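Local structure of putative epoxide hydrolase protein (Klebsiella pneumoniae subsp. pneumoniae, 5BOV) at residues Asp9-Ile14 / Tyr69-Phe74; Ile35-Trp40 / Ala113-Ile118; Gln49-Leu54 / Val61-Leu66. The protein is a putative epoxide hydrolase of the alpha/beta-hydrolase family, with a possible monoacylglycerol lipase activity, neither of which is established. All blocks are in the same frame, centred on the assembly; numbering follows the deposited sequence. Where two conformers were deposited one is given.

Contact 1: residues Asp9-Ile14 / Tyr69-Phe74; sequences DKIQQI and YGTTRF
The flat carboxamide of Gln13 makes this contact, meeting Thr71 with both its oxygen and its nitrogen, and Ile11 CG2 stands obliquely above its plane, 3.7 Å from Gln13 OE1. On the oxygen side, Thr71 OG1 donates to Gln13 OE1 over 2.7 Å; the hydroxyl lies in the carbonyl plane, on a lone pair, with a C=O...donor angle of 133°. On the nitrogen side, Gln13 NE2 donates to Thr71 O at 3.1 Å, the acceptor tilted somewhat out of the amide plane. This second bond is less regular: the N-H...O angle is 149°, and the donor stands well above the carbonyl plane of Thr71. One amide thus grips both the side chain and the backbone of a single residue, which fixes its rotation; NE2 also bonds to Asn20 OD1. The Gln13 chain reaches across by bending at chi2 (-68°). Ile11 adds an apolar flank, its CG2 lying 3.6 Å from Thr71 OG1.

Thr71 is presented by a type II' turn running from Tyr69 to Thr72, closed by Thr72 N to Tyr69 O at 3.1 Å, with Gly70 at positive phi. Strand 19-26 lies in the sheet between strands 12-16 and 59-74, so the glutamine spans it at the protein surface. The result is a two-point hydrogen-bonded link from an outer strand to a beta turn, at the antiparallel end of an alpha/beta-hydrolase sheet.

Contact 2: residues Ile35-Trp40 / Ala113-Ile118; sequences ILLHGW and ARTADI
The helix behind a probable nucleophile elbow (GxDxG pattern, Gly108, Asp110, Gly112) meets the sheet here, where Leu37 of strand 32-37 packs on Thr115 and Ala116 of helix 111-122. The contact is wholly buried and apolar, and one methyl carries it. Leu37 CD1 sits 3.8 Å from Thr115 CG2, where the two side chains cross at about a right angle. The same methyl reaches the helix backbone, 4.0 Å from Ala116 N, and lies 4.3 Å from Ala116 CB, so it settles against the helix surface where two successive residues face the sheet. Thr115 turns its methyl to the leucine because CG2 is anti to its own backbone N (chi1 -62°, measured to OG1). Its hydroxyl is thereby placed beside the helix backbone and is satisfied by Trp111 O, one turn earlier.

Beyond Leu37 the strand gives way to a loop held in shape by His38. There ND1 donates to Gly39 O at 2.9 Å in a nearly straight bond (169°), with the acceptor almost in the ring plane, while NE2 is bonded to Leu66 N. The backbone N of Trp40 bonds to Asp110 OD2, and the indole stacks on Trp111. A His-Gly loop after a central strand, set against the probable nucleophile elbow and its helix, is consistent with the oxyanion-hole side of an epoxide-hydrolase-like active site in the alpha/beta-hydrolase fold.

Contact 3: residues Gln49-Leu54 / Val61-Leu66; sequences QVAPAL and VIVPYL
Apolar contacts alone join the two segments, and Ala51 and Val61 are the main partners. Ala51 CB points from the helix at the strand and rests 3.7 Å from Val61 CG1; it also approaches Val63 CG2 at 4.0 Å, touching the two valines that alternate onto this face. Val61 in turn serves two residues one helical turn apart. With CG1 anti to its backbone N (chi1 -169°), it sends that methyl to Ala51 and its other branch, CG2, to Leu54 CB at 3.8 Å. The same CG2 lies 3.8 Å from Ala51 O, so the valine packs against helix backbone as well as side chain.

Backbone hydrogen bonds run within the helix (Leu54 N to Val50 O, 3.0 Å) and within the sheet (Val61 with Ile26, Val63 with Val24). Helix 50-54 and strand 61-64 run nearly antiparallel, their axes 164° apart in direction and 8.9 Å at closest approach, as expected in a beta-alpha-beta unit, here strand 32-37, helix 50-56 and strand 59-74. Ile26 of the adjoining strand touches both Ala51 and Val61. As the meeting side chains are all hydrocarbon, with a helix carbonyl oxygen beside them, the interface rests on burial and shape, not directional bonds.

The three contacts share one sheet, in which strand 59-74 serves contacts 1 and 3 and is the neighbour of strand 32-37 of contact 2. Contact 3 lies about 12 Å from contact 2 and 13 Å from contact 1, centre to centre, and contacts 1 and 2 are about 17 Å apart. Contacts 2 and 3 are tied by Leu36 N to Ile62 O (3.0 Å), a probable backbone hydrogen bond; contacts 1 and 3 by a probable side-chain-to-backbone hydrogen bond, Thr72 OG1 to Tyr65 O (2.8 Å). Tyr69 brings contact 1 to the probable active site, its OH 3.2 Å from Trp40 CD1, whereas contact 3 packs helix 50-56 onto a face of the sheet.

Contact 1: residues Asp9-Ile14 / Tyr69-Phe74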
ATOM      1  N   ASP A   9     -16.814   4.473   9.110  1.00 13.77           N
ATOM      2  CA  ASP A   9     -17.135   3.141   9.527  1.00 14.96           C
ATOM      3  C   ASP A   9     -18.224   2.402   8.706  1.00 14.34           C
ATOM      4  O   ASP A   9     -18.556   1.268   9.061  1.00 14.58           O
ATOM      5  CB  ASP A   9     -17.450   3.114  11.006  1.00 16.05           C
ATOM      6  CG  ASP A   9     -16.221   3.394  11.873  1.00 18.97           C
ATOM      7  OD1 ASP A   9     -15.070   3.144  11.423  1.00 18.63           O
ATOM      8  OD2 ASP A   9     -16.464   3.929  12.995  1.00 22.99           O
ATOM      9  N   LYS A  10     -18.705   2.988   7.607  1.00 14.93           N
ATOM     10  CA  LYS A  10     -19.650   2.317   6.742  1.00 16.09           C
ATOM     11  C   LYS A  10     -18.822   1.677   5.642  1.00 15.34           C
ATOM     12  O   LYS A  10     -18.291   2.354   4.818  1.00 15.89           O
ATOM     13  CB  LYS A  10     -20.688   3.306   6.212  1.00 18.50           C
ATOM     14  CG  LYS A  10     -21.601   3.768   7.329  1.00 22.87           C
ATOM     15  CD  LYS A  10     -22.542   4.877   6.846  1.00 26.92           C
ATOM     16  CE  LYS A  10     -23.618   5.114   7.888  1.00 31.67           C
ATOM     17  NZ  LYS A  10     -23.084   6.029   8.935  1.00 35.29           N
ATOM     18  N   ILE A  11     -18.656   0.370   5.735  1.00 14.01           N
ATOM     19  CA  ILE A  11     -17.866  -0.394   4.792  1.00 13.39           C
ATOM     20  C   ILE A  11     -18.739  -0.926   3.685  1.00 13.59           C
ATOM     21  O   ILE A  11     -19.747  -1.560   3.930  1.00 14.81           O
ATOM     22  CB  ILE A  11     -17.167  -1.571   5.455  1.00 13.70           C
ATOM     23  CG1 ILE A  11     -16.367  -1.054   6.672  1.00 13.58           C
ATOM     24  CG2 ILE A  11     -16.247  -2.240   4.481  1.00 13.61           C
ATOM     25  CD1 ILE A  11     -15.393   0.060   6.363  1.00 13.33           C
ATOM     26  N   GLN A  12     -18.384  -0.587   2.451  1.00 12.63           N
ATOM     27  CA  GLN A  12     -19.108  -1.046   1.255  0.70 13.09           C
ATOM     28  C   GLN A  12     -18.388  -2.262   0.692  1.00 12.16           C
ATOM     29  O   GLN A  12     -17.225  -2.498   0.995  1.00 11.74           O
ATOM     30  CB  GLN A  12     -19.091   0.017   0.157  0.70 14.27           C
ATOM     31  CG  GLN A  12     -19.431   1.459   0.549  0.70 15.97           C
ATOM     32  CD  GLN A  12     -20.803   1.564   1.026  0.70 17.36           C
ATOM     33  OE1 GLN A  12     -21.729   0.990   0.441  0.70 19.35           O
ATOM     34  NE2 GLN A  12     -20.996   2.306   2.131  0.70 19.82           N
ATOM     35  N   GLN A  13     -19.099  -3.012  -0.139  1.00 11.79           N
ATOM     36  CA  GLN A  13     -18.577  -4.256  -0.735  1.00 11.61           C
ATOM     37  C   GLN A  13     -18.901  -4.270  -2.201  1.00 11.73           C
ATOM     38  O   GLN A  13     -20.022  -3.896  -2.611  1.00 12.41           O
ATOM     39  CB  GLN A  13     -19.184  -5.484  -0.068  1.00 11.44           C
ATOM     40  CG  GLN A  13     -18.954  -5.619   1.404  1.00 11.45           C
ATOM     41  CD  GLN A  13     -17.518  -5.906   1.893  1.00 11.19           C
ATOM     42  OE1 GLN A  13     -17.135  -5.460   2.969  1.00 11.41           O
ATOM     43  NE2 GLN A  13     -16.738  -6.602   1.120  1.00 11.15           N
ATOM     44  N   ILE A  14     -17.951  -4.678  -3.027  1.00 11.91           N
ATOM     45  CA  ILE A  14     -18.205  -4.763  -4.476  1.00 12.52           C
ATOM     46  C   ILE A  14     -17.410  -5.884  -5.110  1.00 13.76           C
ATOM     47  O   ILE A  14     -16.251  -6.094  -4.790  1.00 12.13           O
ATOM     48  CB  ILE A  14     -17.958  -3.374  -5.173  1.00 12.16           C
ATOM     49  CG1 ILE A  14     -18.619  -3.319  -6.564  1.00 12.99           C
ATOM     50  CG2 ILE A  14     -16.476  -3.048  -5.322  1.00 12.04           C
ATOM     51  CD1 ILE A  14     -18.763  -1.928  -7.157  1.00 12.99           C
ATOM     52  N   TYR A  69      -6.848  -8.543   3.777  1.00  9.53           N
ATOM     53  CA  TYR A  69      -7.182  -7.660   4.875  1.00  9.17           C
ATOM     54  C   TYR A  69      -8.681  -7.395   4.997  1.00  9.49           C
ATOM     55  O   TYR A  69      -9.416  -7.271   4.002  1.00  9.30           O
ATOM     56  CB  TYR A  69      -6.511  -6.297   4.739  1.00  8.57           C
ATOM     57  CG  TYR A  69      -5.031  -6.317   4.611  1.00  8.35           C
ATOM     58  CD1 TYR A  69      -4.419  -6.669   3.406  1.00  8.36           C
ATOM     59  CD2 TYR A  69      -4.240  -5.909   5.669  1.00  8.58           C
ATOM     60  CE1 TYR A  69      -3.035  -6.629   3.304  1.00  8.03           C
ATOM     61  CE2 TYR A  69      -2.859  -5.874   5.582  1.00  8.16           C
ATOM     62  CZ  TYR A  69      -2.277  -6.153   4.388  1.00  8.47           C
ATOM     63  OH  TYR A  69      -0.871  -6.116   4.304  1.00  9.04           O
ATOM     64  N   GLY A  70      -9.117  -7.280   6.260  1.00  9.59           N
ATOM     65  CA  GLY A  70     -10.446  -6.738   6.533  1.00  9.87           C
ATOM     66  C   GLY A  70     -11.539  -7.580   5.863  1.00 10.14           C
ATOM     67  O   GLY A  70     -11.537  -8.798   5.885  1.00 10.98           O
ATOM     68  N   THR A  71     -12.482  -6.885   5.258  1.00 10.34           N
ATOM     69  CA  THR A  71     -13.594  -7.560   4.607  1.00 11.16           C
ATOM     70  C   THR A  71     -13.375  -7.781   3.097  1.00 11.04           C
ATOM     71  O   THR A  71     -14.338  -8.133   2.361  1.00 12.12           O
ATOM     72  CB  THR A  71     -14.885  -6.733   4.826  1.00 11.10           C
ATOM     73  OG1 THR A  71     -14.742  -5.451   4.216  1.00 11.11           O
ATOM     74  CG2 THR A  71     -15.236  -6.638   6.263  1.00 11.71           C
ATOM     75  N   THR A  72     -12.153  -7.594   2.592  1.00 10.54           N
ATOM     76  CA  THR A  72     -11.865  -7.994   1.270  1.00 10.64           C
ATOM     77  C   THR A  72     -11.707  -9.525   1.239  1.00 11.98           C
ATOM     78  O   THR A  72     -10.939 -10.055   2.029  1.00 11.76           O
ATOM     79  CB  THR A  72     -10.645  -7.297   0.710  1.00 10.14           C
ATOM     80  OG1 THR A  72     -11.055  -5.935   0.417  1.00  9.90           O
ATOM     81  CG2 THR A  72     -10.147  -7.967  -0.595  1.00 10.56           C
ATOM     82  N   ARG A  73     -12.357 -10.203   0.289  1.00 13.53           N
ATOM     83  CA  ARG A  73     -12.313 -11.682   0.268  0.60 14.85           C
ATOM     84  C   ARG A  73     -12.167 -12.160  -1.168  1.00 14.22           C
ATOM     85  O   ARG A  73     -12.503 -11.430  -2.114  1.00 13.37           O
ATOM     86  CB  ARG A  73     -13.576 -12.306   0.951  0.60 17.69           C
ATOM     87  CG  ARG A  73     -14.871 -11.962   0.293  0.60 21.26           C
ATOM     88  CD  ARG A  73     -16.066 -12.593   1.020  0.60 24.47           C
ATOM     89  NE  ARG A  73     -17.350 -12.424   0.303  0.60 28.08           N
ATOM     90  CZ  ARG A  73     -17.668 -12.868  -0.924  0.60 29.63           C
ATOM     91  NH1 ARG A  73     -16.841 -13.591  -1.674  0.60 32.00           N
ATOM     92  NH2 ARG A  73     -18.877 -12.593  -1.405  0.60 33.42           N
ATOM     93  N   PHE A  74     -11.611 -13.335  -1.323  1.00 13.78           N
ATOM     94  CA  PHE A  74     -11.599 -13.985  -2.645  1.00 13.79           C
ATOM     95  C   PHE A  74     -13.009 -14.546  -2.917  1.00 14.26           C
ATOM     96  O   PHE A  74     -13.607 -15.195  -2.075  1.00 14.55           O
ATOM     97  CB  PHE A  74     -10.554 -15.092  -2.688  1.00 13.86           C
ATOM     98  CG  PHE A  74      -9.152 -14.560  -2.780  1.00 13.56           C
ATOM     99  CD1 PHE A  74      -8.451 -14.182  -1.649  1.00 13.32           C
ATOM    100  CD2 PHE A  74      -8.532 -14.408  -4.016  1.00 14.05           C
ATOM    101  CE1 PHE A  74      -7.168 -13.689  -1.747  1.00 13.43           C
ATOM    102  CE2 PHE A  74      -7.223 -13.884  -4.114  1.00 13.56           C
ATOM    103  CZ  PHE A  74      -6.572 -13.478  -3.000  1.00 13.49           C
TER

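Contact 2: residues Ile35-Trp40 / Ala113-Ile118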
ATOM      1  N   ILE A  35      -7.962   7.525  -4.423  1.00  7.89           N
ATOM      2  CA  ILE A  35      -7.923   6.153  -3.918  1.00  8.04           C
ATOM      3  C   ILE A  35      -6.688   6.043  -3.036  1.00  7.62           C
ATOM      4  O   ILE A  35      -5.568   6.357  -3.483  1.00  7.09           O
ATOM      5  CB  ILE A  35      -7.908   5.097  -5.049  1.00  9.16           C
ATOM      6  CG1 ILE A  35      -9.148   5.298  -5.947  1.00 10.01           C
ATOM      7  CG2 ILE A  35      -7.856   3.696  -4.437  1.00  9.43           C
ATOM      8  CD1 ILE A  35      -9.173   4.395  -7.154  1.00 10.86           C
ATOM      9  N   LEU A  36      -6.926   5.673  -1.780  1.00  7.25           N
ATOM     10  CA  LEU A  36      -5.896   5.687  -0.745  1.00  7.07           C
ATOM     11  C   LEU A  36      -5.634   4.236  -0.402  1.00  7.07           C
ATOM     12  O   LEU A  36      -6.503   3.534   0.098  1.00  6.85           O
ATOM     13  CB  LEU A  36      -6.378   6.456   0.497  1.00  7.38           C
ATOM     14  CG  LEU A  36      -6.799   7.922   0.243  1.00  7.43           C
ATOM     15  CD1 LEU A  36      -7.426   8.513   1.516  1.00  7.75           C
ATOM     16  CD2 LEU A  36      -5.642   8.770  -0.262  1.00  7.38           C
ATOM     17  N   LEU A  37      -4.346   3.837  -0.509  1.00  6.83           N
ATOM     18  CA  LEU A  37      -3.979   2.436  -0.347  1.00  7.11           C
ATOM     19  C   LEU A  37      -3.045   2.231   0.821  1.00  6.99           C
ATOM     20  O   LEU A  37      -1.934   2.840   0.908  1.00  6.46           O
ATOM     21  CB  LEU A  37      -3.314   1.964  -1.646  1.00  7.40           C
ATOM     22  CG  LEU A  37      -4.140   2.051  -2.927  1.00  7.78           C
ATOM     23  CD1 LEU A  37      -3.327   1.572  -4.122  1.00  8.22           C
ATOM     24  CD2 LEU A  37      -5.462   1.290  -2.837  1.00  8.10           C
ATOM     25  N   HIS A  38      -3.427   1.321   1.718  1.00  7.29           N
ATOM     26  CA  HIS A  38      -2.609   1.049   2.904  1.00  7.09           C
ATOM     27  C   HIS A  38      -1.469   0.070   2.613  1.00  7.38           C
ATOM     28  O   HIS A  38      -1.392  -0.508   1.518  1.00  7.24           O
ATOM     29  CB  HIS A  38      -3.521   0.523   4.006  1.00  7.19           C
ATOM     30  CG  HIS A  38      -4.092  -0.844   3.755  1.00  6.92           C
ATOM     31  ND1 HIS A  38      -3.354  -1.996   3.947  1.00  7.22           N
ATOM     32  CD2 HIS A  38      -5.275  -1.248   3.239  1.00  7.03           C
ATOM     33  CE1 HIS A  38      -4.076  -3.051   3.594  1.00  7.07           C
ATOM     34  NE2 HIS A  38      -5.263  -2.623   3.211  1.00  7.11           N
ATOM     35  N   GLY A  39      -0.653  -0.122   3.648  1.00  7.15           N
ATOM     36  CA  GLY A  39       0.465  -1.003   3.600  1.00  7.19           C
ATOM     37  C   GLY A  39       0.358  -2.173   4.565  1.00  7.11           C
ATOM     38  O   GLY A  39      -0.706  -2.408   5.172  1.00  7.01           O
ATOM     39  N   TRP A  40       1.486  -2.850   4.718  1.00  6.76           N
ATOM     40  CA  TRP A  40       1.580  -4.082   5.587  1.00  7.40           C
ATOM     41  C   TRP A  40       2.373  -3.711   6.873  1.00  7.72           C
ATOM     42  O   TRP A  40       3.457  -3.076   6.735  1.00  8.03           O
ATOM     43  CB  TRP A  40       2.329  -5.215   4.888  1.00  7.65           C
ATOM     44  CG  TRP A  40       2.453  -6.401   5.751  1.00  8.05           C
ATOM     45  CD1 TRP A  40       1.548  -7.382   5.881  1.00  8.16           C
ATOM     46  CD2 TRP A  40       3.539  -6.745   6.605  1.00  8.27           C
ATOM     47  NE1 TRP A  40       1.972  -8.309   6.792  1.00  8.55           N
ATOM     48  CE2 TRP A  40       3.200  -7.940   7.256  1.00  8.55           C
ATOM     49  CE3 TRP A  40       4.724  -6.126   6.946  1.00  8.36           C
ATOM     50  CZ2 TRP A  40       4.036  -8.529   8.224  1.00  8.81           C
ATOM     51  CZ3 TRP A  40       5.563  -6.744   7.840  1.00  8.48           C
ATOM     52  CH2 TRP A  40       5.197  -7.921   8.510  1.00  8.67           C
ATOM     53  N   ALA A 113       1.871   1.921  -1.737  1.00  8.02           N
ATOM     54  CA  ALA A 113       2.699   2.753  -2.595  1.00  8.21           C
ATOM     55  C   ALA A 113       3.161   1.954  -3.791  1.00  8.25           C
ATOM     56  O   ALA A 113       3.128   2.410  -4.930  1.00  8.34           O
ATOM     57  CB  ALA A 113       3.890   3.357  -1.895  1.00  8.12           C
ATOM     58  N   ARG A 114       3.673   0.727  -3.543  1.00  7.89           N
ATOM     59  CA  ARG A 114       4.049  -0.158  -4.640  1.00  8.05           C
ATOM     60  C   ARG A 114       2.909  -0.391  -5.601  1.00  7.72           C
ATOM     61  O   ARG A 114       3.054  -0.252  -6.814  1.00  8.01           O
ATOM     62  CB  ARG A 114       4.518  -1.459  -4.086  1.00  8.35           C
ATOM     63  CG  ARG A 114       5.002  -2.432  -5.099  1.00  9.21           C
ATOM     64  CD  ARG A 114       5.303  -3.789  -4.454  1.00 10.46           C
ATOM     65  NE  ARG A 114       4.067  -4.427  -4.060  1.00 10.54           N
ATOM     66  CZ  ARG A 114       3.937  -5.394  -3.170  1.00 12.56           C
ATOM     67  NH1 ARG A 114       4.970  -5.851  -2.488  1.00 13.84           N
ATOM     68  NH2 ARG A 114       2.724  -5.947  -2.988  1.00 12.87           N
ATOM     69  N   THR A 115       1.705  -0.603  -5.051  1.00  7.51           N
ATOM     70  CA  THR A 115       0.564  -0.878  -5.845  1.00  7.74           C
ATOM     71  C   THR A 115       0.162   0.380  -6.686  1.00  7.82           C
ATOM     72  O   THR A 115      -0.047   0.270  -7.889  1.00  7.99           O
ATOM     73  CB  THR A 115      -0.643  -1.298  -4.954  1.00  7.68           C
ATOM     74  OG1 THR A 115      -0.308  -2.508  -4.239  1.00  7.98           O
ATOM     75  CG2 THR A 115      -1.830  -1.537  -5.744  1.00  8.17           C
ATOM     76  N   ALA A 116       0.147   1.547  -6.050  1.00  7.40           N
ATOM     77  CA  ALA A 116      -0.157   2.770  -6.790  1.00  7.54           C
ATOM     78  C   ALA A 116       0.897   3.082  -7.852  1.00  7.78           C
ATOM     79  O   ALA A 116       0.544   3.514  -8.945  1.00  8.14           O
ATOM     80  CB  ALA A 116      -0.220   3.955  -5.811  1.00  7.50           C
ATOM     81  N   ASP A 117       2.180   2.842  -7.533  1.00  7.29           N
ATOM     82  CA  ASP A 117       3.266   3.001  -8.430  1.00  7.69           C
ATOM     83  C   ASP A 117       2.995   2.131  -9.720  1.00  7.89           C
ATOM     84  O   ASP A 117       3.197   2.613 -10.847  1.00  8.10           O
ATOM     85  CB  ASP A 117       4.591   2.604  -7.872  1.00  7.80           C
ATOM     86  CG  ASP A 117       5.105   3.522  -6.780  1.00  7.89           C
ATOM     87  OD1 ASP A 117       4.498   4.584  -6.503  1.00  7.70           O
ATOM     88  OD2 ASP A 117       6.057   3.060  -6.132  1.00  7.76           O
ATOM     89  N   ILE A 118       2.636   0.865  -9.510  1.00  8.33           N
ATOM     90  CA  ILE A 118       2.392  -0.031 -10.606  1.00  8.73           C
ATOM     91  C   ILE A 118       1.208   0.454 -11.458  1.00  9.24           C
ATOM     92  O   ILE A 118       1.319   0.418 -12.714  1.00  9.52           O
ATOM     93  CB  ILE A 118       2.178  -1.475 -10.122  1.00  8.91           C
ATOM     94  CG1 ILE A 118       3.453  -2.001  -9.550  1.00  8.60           C
ATOM     95  CG2 ILE A 118       1.684  -2.398 -11.293  1.00  9.13           C
ATOM     96  CD1 ILE A 118       3.285  -3.284  -8.740  1.00  8.60           C
TER

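Contact 3: residues Gln49-Leu54 / Val61-Leu66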
ATOM      1  N   GLN A  49      -8.384   9.613   9.310  1.00  9.35           N
ATOM      2  CA  GLN A  49      -8.368  11.081   9.390  1.00 10.31           C
ATOM      3  C   GLN A  49      -8.136  11.750   8.056  1.00  9.80           C
ATOM      4  O   GLN A  49      -8.824  12.751   7.714  1.00 10.06           O
ATOM      5  CB  GLN A  49      -7.391  11.600  10.438  1.00 12.10           C
ATOM      6  CG  GLN A  49      -7.770  11.090  11.798  1.00 13.94           C
ATOM      7  CD  GLN A  49      -6.824  11.618  12.889  1.00 18.46           C
ATOM      8  OE1 GLN A  49      -5.653  11.244  12.965  1.00 19.35           O
ATOM      9  NE2 GLN A  49      -7.362  12.458  13.803  1.00 21.79           N
ATOM     10  N   VAL A  50      -7.282  11.183   7.237  1.00  8.76           N
ATOM     11  CA  VAL A  50      -7.031  11.745   5.904  1.00  8.64           C
ATOM     12  C   VAL A  50      -8.281  11.773   5.059  1.00  9.07           C
ATOM     13  O   VAL A  50      -8.585  12.796   4.399  1.00  9.03           O
ATOM     14  CB  VAL A  50      -5.946  10.918   5.171  1.00  8.56           C
ATOM     15  CG1 VAL A  50      -5.837  11.267   3.694  1.00  8.04           C
ATOM     16  CG2 VAL A  50      -4.615  11.036   5.876  1.00  8.79           C
ATOM     17  N   ALA A  51      -9.036  10.671   5.033  1.00  8.76           N
ATOM     18  CA  ALA A  51     -10.142  10.583   4.095  1.00  9.07           C
ATOM     19  C   ALA A  51     -11.276  11.583   4.379  1.00  9.23           C
ATOM     20  O   ALA A  51     -11.704  12.282   3.466  1.00  9.20           O
ATOM     21  CB  ALA A  51     -10.642   9.118   4.028  1.00  8.89           C
ATOM     22  N   PRO A  52     -11.725  11.752   5.649  1.00  9.23           N
ATOM     23  CA  PRO A  52     -12.795  12.683   5.830  1.00  9.50           C
ATOM     24  C   PRO A  52     -12.325  14.105   5.594  1.00  9.51           C
ATOM     25  O   PRO A  52     -13.146  14.932   5.181  1.00  9.58           O
ATOM     26  CB  PRO A  52     -13.222  12.485   7.295  1.00  9.84           C
ATOM     27  CG  PRO A  52     -12.738  11.131   7.670  1.00 10.36           C
ATOM     28  CD  PRO A  52     -11.587  10.836   6.812  1.00  9.81           C
ATOM     29  N   ALA A  53     -11.045  14.386   5.843  1.00  9.17           N
ATOM     30  CA  ALA A  53     -10.528  15.735   5.586  1.00  9.44           C
ATOM     31  C   ALA A  53     -10.576  16.026   4.090  1.00  9.45           C
ATOM     32  O   ALA A  53     -10.978  17.129   3.671  1.00  9.96           O
ATOM     33  CB  ALA A  53      -9.082  15.867   6.055  1.00  9.84           C
ATOM     34  N   LEU A  54     -10.192  15.088   3.273  1.00  8.97           N
ATOM     35  CA  LEU A  54     -10.307  15.248   1.788  1.00  8.89           C
ATOM     36  C   LEU A  54     -11.752  15.350   1.349  1.00  9.18           C
ATOM     37  O   LEU A  54     -12.092  16.162   0.449  1.00  9.08           O
ATOM     38  CB  LEU A  54      -9.617  14.110   1.105  1.00  8.64           C
ATOM     39  CG  LEU A  54      -8.087  14.123   1.133  1.00  8.54           C
ATOM     40  CD1 LEU A  54      -7.506  12.799   0.701  1.00  8.56           C
ATOM     41  CD2 LEU A  54      -7.502  15.221   0.273  1.00  9.23           C
ATOM     42  N   VAL A  61     -13.541  10.069  -1.960  1.00  9.22           N
ATOM     43  CA  VAL A  61     -12.416   9.253  -1.438  1.00  9.06           C
ATOM     44  C   VAL A  61     -12.807   7.781  -1.282  1.00  9.43           C
ATOM     45  O   VAL A  61     -13.805   7.416  -0.625  1.00  9.34           O
ATOM     46  CB  VAL A  61     -11.961   9.805  -0.085  1.00  9.27           C
ATOM     47  CG1 VAL A  61     -10.663   9.153   0.324  1.00  9.10           C
ATOM     48  CG2 VAL A  61     -11.789  11.305  -0.193  1.00  9.72           C
ATOM     49  N   ILE A  62     -12.013   6.921  -1.915  1.00  9.08           N
ATOM     50  CA  ILE A  62     -12.157   5.468  -1.858  1.00  9.34           C
ATOM     51  C   ILE A  62     -11.007   4.888  -1.078  1.00  8.22           C
ATOM     52  O   ILE A  62      -9.819   5.174  -1.391  1.00  8.17           O
ATOM     53  CB  ILE A  62     -12.108   4.867  -3.284  1.00 10.18           C
ATOM     54  CG1 ILE A  62     -13.123   5.511  -4.245  1.00 11.88           C
ATOM     55  CG2 ILE A  62     -12.252   3.351  -3.232  1.00 10.66           C
ATOM     56  CD1 ILE A  62     -14.492   5.263  -3.825  1.00 12.81           C
ATOM     57  N   VAL A  63     -11.327   4.090  -0.051  1.00  7.83           N
ATOM     58  CA  VAL A  63     -10.259   3.486   0.776  1.00  7.60           C
ATOM     59  C   VAL A  63     -10.505   1.968   0.924  1.00  7.57           C
ATOM     60  O   VAL A  63     -11.347   1.564   1.755  1.00  7.70           O
ATOM     61  CB  VAL A  63     -10.166   4.124   2.175  1.00  7.57           C
ATOM     62  CG1 VAL A  63      -8.886   3.712   2.861  1.00  7.31           C
ATOM     63  CG2 VAL A  63     -10.251   5.647   2.107  1.00  8.02           C
ATOM     64  N   PRO A  64      -9.861   1.136   0.081  1.00  7.44           N
ATOM     65  CA  PRO A  64     -10.102  -0.263   0.109  1.00  7.53           C
ATOM     66  C   PRO A  64      -9.193  -1.059   0.972  1.00  7.78           C
ATOM     67  O   PRO A  64      -8.018  -0.707   1.119  1.00  7.58           O
ATOM     68  CB  PRO A  64      -9.879  -0.660  -1.363  1.00  7.67           C
ATOM     69  CG  PRO A  64      -8.765   0.255  -1.813  1.00  7.64           C
ATOM     70  CD  PRO A  64      -8.989   1.527  -1.066  1.00  7.41           C
ATOM     71  N   TYR A  65      -9.712  -2.155   1.510  1.00  8.24           N
ATOM     72  CA  TYR A  65      -8.831  -3.178   2.080  1.00  8.24           C
ATOM     73  C   TYR A  65      -8.159  -3.909   0.931  1.00  8.70           C
ATOM     74  O   TYR A  65      -8.823  -4.382  -0.026  1.00  8.60           O
ATOM     75  CB  TYR A  65      -9.590  -4.198   2.905  1.00  8.81           C
ATOM     76  CG  TYR A  65     -10.173  -3.750   4.210  1.00  9.03           C
ATOM     77  CD1 TYR A  65      -9.350  -3.461   5.288  1.00  9.39           C
ATOM     78  CD2 TYR A  65     -11.556  -3.633   4.387  1.00  9.31           C
ATOM     79  CE1 TYR A  65      -9.875  -3.161   6.545  1.00  9.21           C
ATOM     80  CE2 TYR A  65     -12.101  -3.251   5.608  1.00  9.80           C
ATOM     81  CZ  TYR A  65     -11.262  -3.047   6.696  1.00  9.76           C
ATOM     82  OH  TYR A  65     -11.769  -2.687   7.907  1.00 10.54           O
ATOM     83  N   LEU A  66      -6.842  -4.049   0.971  1.00  8.56           N
ATOM     84  CA  LEU A  66      -6.137  -4.891   0.017  1.00  9.37           C
ATOM     85  C   LEU A  66      -6.515  -6.414   0.221  1.00  9.15           C
ATOM     86  O   LEU A  66      -6.997  -6.784   1.260  1.00  8.61           O
ATOM     87  CB  LEU A  66      -4.638  -4.713   0.154  1.00  9.98           C
ATOM     88  CG  LEU A  66      -4.089  -3.291  -0.139  1.00  9.90           C
ATOM     89  CD1 LEU A  66      -2.579  -3.354   0.062  1.00  9.99           C
ATOM     90  CD2 LEU A  66      -4.423  -2.833  -1.528  1.00 10.43           C
TER